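Local coordinates for protein Isomerase/lactonizing enzyme (Agrobacterium fabrum str. C58, PDB 2NQL) that belongs to the mandelate racemase / muconate lactonizing branch of the enolase superfamily and holds a sodium ion in its barrel domain, at residues Thr12-Arg17 with Phe49-Leu54. Residues are numbered along the deposited sequence; the frame is centred on the assembly and turned at random.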
ATOM      1  N   THR A  12      18.670  -9.695  -4.900  1.00 16.43           N
ATOM      2  CA  THR A  12      19.034  -8.678  -3.908  1.00 16.72           C
ATOM      3  C   THR A  12      20.535  -8.404  -3.987  1.00 16.54           C
ATOM      4  O   THR A  12      21.323  -9.260  -4.392  1.00 15.58           O
ATOM      5  CB  THR A  12      18.695  -9.098  -2.469  1.00 14.99           C
ATOM      6  OG1 THR A  12      19.241 -10.399  -2.216  1.00 16.77           O
ATOM      7  CG2 THR A  12      17.172  -9.122  -2.299  1.00 19.99           C
ATOM      8  N   LEU A  13      20.888  -7.183  -3.639  1.00 14.78           N
ATOM      9  CA  LEU A  13      22.293  -6.814  -3.368  1.00 15.93           C
ATOM     10  C   LEU A  13      22.323  -6.314  -1.933  1.00 14.90           C
ATOM     11  O   LEU A  13      21.649  -5.341  -1.599  1.00 18.89           O
ATOM     12  CB  LEU A  13      22.741  -5.733  -4.363  1.00 16.68           C
ATOM     13  CG  LEU A  13      24.127  -5.068  -4.148  1.00 24.79           C
ATOM     14  CD1 LEU A  13      25.172  -6.129  -3.945  1.00 31.99           C
ATOM     15  CD2 LEU A  13      24.506  -4.178  -5.355  1.00 31.40           C
ATOM     16  N   THR A  14      23.096  -6.996  -1.094  1.00 17.68           N
ATOM     17  CA  THR A  14      23.173  -6.681   0.324  1.00 18.58           C
ATOM     18  C   THR A  14      24.637  -6.407   0.631  1.00 22.33           C
ATOM     19  O   THR A  14      25.500  -7.186   0.240  1.00 20.42           O
ATOM     20  CB  THR A  14      22.725  -7.877   1.209  1.00 21.85           C
ATOM     21  OG1 THR A  14      21.460  -8.368   0.747  1.00 18.70           O
ATOM     22  CG2 THR A  14      22.567  -7.445   2.665  1.00 20.68           C
ATOM     23  N   GLN A  15      24.898  -5.292   1.309  1.00 20.12           N
ATOM     24  CA  GLN A  15      26.250  -4.944   1.753  1.00 20.15           C
ATOM     25  C   GLN A  15      26.199  -4.286   3.128  1.00 19.85           C
ATOM     26  O   GLN A  15      25.179  -3.668   3.507  1.00 19.53           O
ATOM     27  CB  GLN A  15      26.890  -3.954   0.780  1.00 20.87           C
ATOM     28  CG  GLN A  15      27.201  -4.526  -0.619  1.00 30.43           C
ATOM     29  CD  GLN A  15      28.352  -3.814  -1.264  1.00 35.68           C
ATOM     30  OE1 GLN A  15      28.212  -2.685  -1.733  1.00 37.64           O
ATOM     31  NE2 GLN A  15      29.503  -4.445  -1.261  1.00 28.51           N
ATOM     32  N   PRO A  16      27.326  -4.356   3.866  1.00 21.82           N
ATOM     33  CA  PRO A  16      27.424  -3.580   5.122  1.00 17.29           C
ATOM     34  C   PRO A  16      27.208  -2.092   4.894  1.00 17.57           C
ATOM     35  O   PRO A  16      27.587  -1.566   3.849  1.00 20.78           O
ATOM     36  CB  PRO A  16      28.883  -3.821   5.556  1.00 22.18           C
ATOM     37  CG  PRO A  16      29.249  -5.136   4.969  1.00 23.65           C
ATOM     38  CD  PRO A  16      28.568  -5.123   3.598  1.00 21.85           C
ATOM     39  N   ARG A  17      26.580  -1.420   5.858  1.00 19.83           N
ATOM     40  CA  ARG A  17      26.447   0.046   5.839  1.00 17.16           C
ATOM     41  C   ARG A  17      27.862   0.624   6.022  1.00 20.05           C
ATOM     42  O   ARG A  17      28.690   0.041   6.740  1.00 23.73           O
ATOM     43  CB  ARG A  17      25.565   0.535   6.992  1.00 21.77           C
ATOM     44  CG  ARG A  17      24.178  -0.143   7.085  1.00 23.48           C
ATOM     45  CD  ARG A  17      23.070   0.878   7.343  1.00 19.54           C
ATOM     46  NE  ARG A  17      23.204   1.942   6.357  1.00 28.16           N
ATOM     47  CZ  ARG A  17      22.699   3.160   6.435  1.00 34.79           C
ATOM     48  NH1 ARG A  17      22.953   4.021   5.452  1.00 32.27           N
ATOM     49  NH2 ARG A  17      21.939   3.514   7.456  1.00 28.42           N
ATOM     50  N   PHE A  49      22.185  -2.945   7.625  1.00 16.48           N
ATOM     51  CA  PHE A  49      22.844  -3.348   6.371  1.00 17.10           C
ATOM     52  C   PHE A  49      22.181  -2.498   5.274  1.00 14.65           C
ATOM     53  O   PHE A  49      21.115  -1.890   5.509  1.00 17.35           O
ATOM     54  CB  PHE A  49      22.665  -4.846   6.071  1.00 18.49           C
ATOM     55  CG  PHE A  49      21.254  -5.310   6.247  1.00 18.89           C
ATOM     56  CD1 PHE A  49      20.312  -5.062   5.237  1.00 20.41           C
ATOM     57  CD2 PHE A  49      20.842  -5.932   7.437  1.00 18.06           C
ATOM     58  CE1 PHE A  49      18.960  -5.433   5.409  1.00 24.72           C
ATOM     59  CE2 PHE A  49      19.499  -6.320   7.620  1.00 18.63           C
ATOM     60  CZ  PHE A  49      18.560  -6.066   6.604  1.00 19.92           C
ATOM     61  N   ASP A  50      22.807  -2.448   4.107  1.00 12.14           N
ATOM     62  CA  ASP A  50      22.206  -1.793   2.936  1.00 13.45           C
ATOM     63  C   ASP A  50      21.713  -2.921   2.052  1.00 12.91           C
ATOM     64  O   ASP A  50      22.380  -3.952   1.935  1.00 16.34           O
ATOM     65  CB  ASP A  50      23.238  -0.993   2.167  1.00 17.57           C
ATOM     66  CG  ASP A  50      23.543   0.357   2.802  1.00 24.07           C
ATOM     67  OD1 ASP A  50      22.851   0.782   3.756  1.00 20.77           O
ATOM     68  OD2 ASP A  50      24.501   1.001   2.326  1.00 24.33           O
ATOM     69  N   ARG A  51      20.539  -2.751   1.447  1.00 16.03           N
ATOM     70  CA  ARG A  51      19.990  -3.837   0.599  1.00 15.75           C
ATOM     71  C   ARG A  51      18.998  -3.224  -0.375  1.00 15.15           C
ATOM     72  O   ARG A  51      18.244  -2.327  -0.007  1.00 17.50           O
ATOM     73  CB  ARG A  51      19.282  -4.906   1.461  1.00 18.48           C
ATOM     74  CG  ARG A  51      18.839  -6.170   0.674  1.00 15.41           C
ATOM     75  CD  ARG A  51      18.463  -7.304   1.636  1.00 12.48           C
ATOM     76  NE  ARG A  51      17.429  -6.944   2.597  1.00 15.68           N
ATOM     77  CZ  ARG A  51      17.165  -7.659   3.692  1.00 15.46           C
ATOM     78  NH1 ARG A  51      17.881  -8.758   3.987  1.00 20.61           N
ATOM     79  NH2 ARG A  51      16.210  -7.251   4.501  1.00 16.65           N
ATOM     80  N   SER A  52      19.006  -3.695  -1.611  1.00 17.53           N
ATOM     81  CA  SER A  52      17.964  -3.275  -2.541  1.00 14.71           C
ATOM     82  C   SER A  52      17.618  -4.472  -3.408  1.00 13.77           C
ATOM     83  O   SER A  52      18.345  -5.477  -3.425  1.00 15.63           O
ATOM     84  CB  SER A  52      18.436  -2.103  -3.415  1.00 17.27           C
ATOM     85  OG  SER A  52      19.567  -2.460  -4.178  1.00 18.19           O
ATOM     86  N   VAL A  53      16.507  -4.357  -4.131  1.00 13.79           N
ATOM     87  CA  VAL A  53      16.089  -5.423  -5.041  1.00 14.29           C
ATOM     88  C   VAL A  53      16.390  -4.992  -6.455  1.00 13.66           C
ATOM     89  O   VAL A  53      15.990  -3.901  -6.851  1.00 19.61           O
ATOM     90  CB  VAL A  53      14.552  -5.712  -4.910  1.00 18.81           C
ATOM     91  CG1 VAL A  53      14.044  -6.589  -6.116  1.00 15.75           C
ATOM     92  CG2 VAL A  53      14.263  -6.411  -3.573  1.00 16.56           C
ATOM     93  N   LEU A  54      17.073  -5.848  -7.209  1.00 14.65           N
ATOM     94  CA  LEU A  54      17.414  -5.564  -8.604  1.00 16.64           C
ATOM     95  C   LEU A  54      16.635  -6.495  -9.526  1.00 16.16           C
ATOM     96  O   LEU A  54      16.418  -7.667  -9.186  1.00 16.77           O
ATOM     97  CB  LEU A  54      18.917  -5.792  -8.831  1.00 15.78           C
ATOM     98  CG  LEU A  54      19.810  -4.685  -8.254  1.00 21.10           C
ATOM     99  CD1 LEU A  54      21.229  -5.215  -8.105  1.00 22.21           C
ATOM    100  CD2 LEU A  54      19.793  -3.518  -9.222  1.00 22.99           C
TER
HETATM  101  O   HOH W   1      21.951  -2.452  -2.797  1.00 33.07           O
HETATM  102  O   HOH W   2      20.033 -10.080   2.532  1.00 22.61           O
HETATM  103  O   HOH W   3      26.723  -0.336   1.475  1.00 23.27           O
HETATM  104  O   HOH W   4      25.725   2.871   3.805  1.00 25.46           O
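Arg-17 reaches back over the end of the strand pair to meet Asp-50, the two side chains crossing at about a right angle. Its chain bends at chi2 and chi3, which brings NE to 2.9 Å from Asp-50 OD1; guanidinium and carboxylate planes stand 47° apart, and the salt bridge holds only a weak, bent hydrogen bond (123° at the proton). On the way, Arg-17 CG packs 3.5 Å from Phe-49 N. Two waters lie within hydrogen-bonding distance of the other carboxylate oxygen, OD2; one donates to it, and the other also lies beside Pro-16 O. Tyr-21 adds a cation-pi contact to Arg-17.

On the face carrying Thr-12, Thr-14, Arg-51 and Val-53, Thr-14 and Arg-51 run side by side, pointing the same way. Thr-14 OG1 lies 3.3 Å from Arg-51 CD, and a water joins this hydroxyl to Arg-51 NH1 at the guanidinium edge. With CG anti to the backbone N (chi1 -172°) and a bend at chi3, Arg-51 places one guanidinium face under Phe-49 CE1, which sits 3.3 Å above the centre of that plane, the ring itself tilted steeply against it. Carbonyls of Gly-71 and Ile-72 take the NE and NH2 protons, fixing the group's rotation. Across the sheet, Leu-13 CB packs on Leu-54 CD1 at 4.1 Å, while a water donates to both Leu-13 O and Ser-52 OG, a hydroxyl also bonded to Glu-68.

Backbone pairs Leu-13/Ser-52 and Gln-15/Asp-50 are each doubly hydrogen-bonded, Asp-50 N to Gln-15 O being the shortest link at 2.7 Å. These are the two central strands of the antiparallel sheet, with helix 75-90 packed on the Thr-12/Val-53 face, characteristic of the N-terminal capping domain of the enolase superfamily.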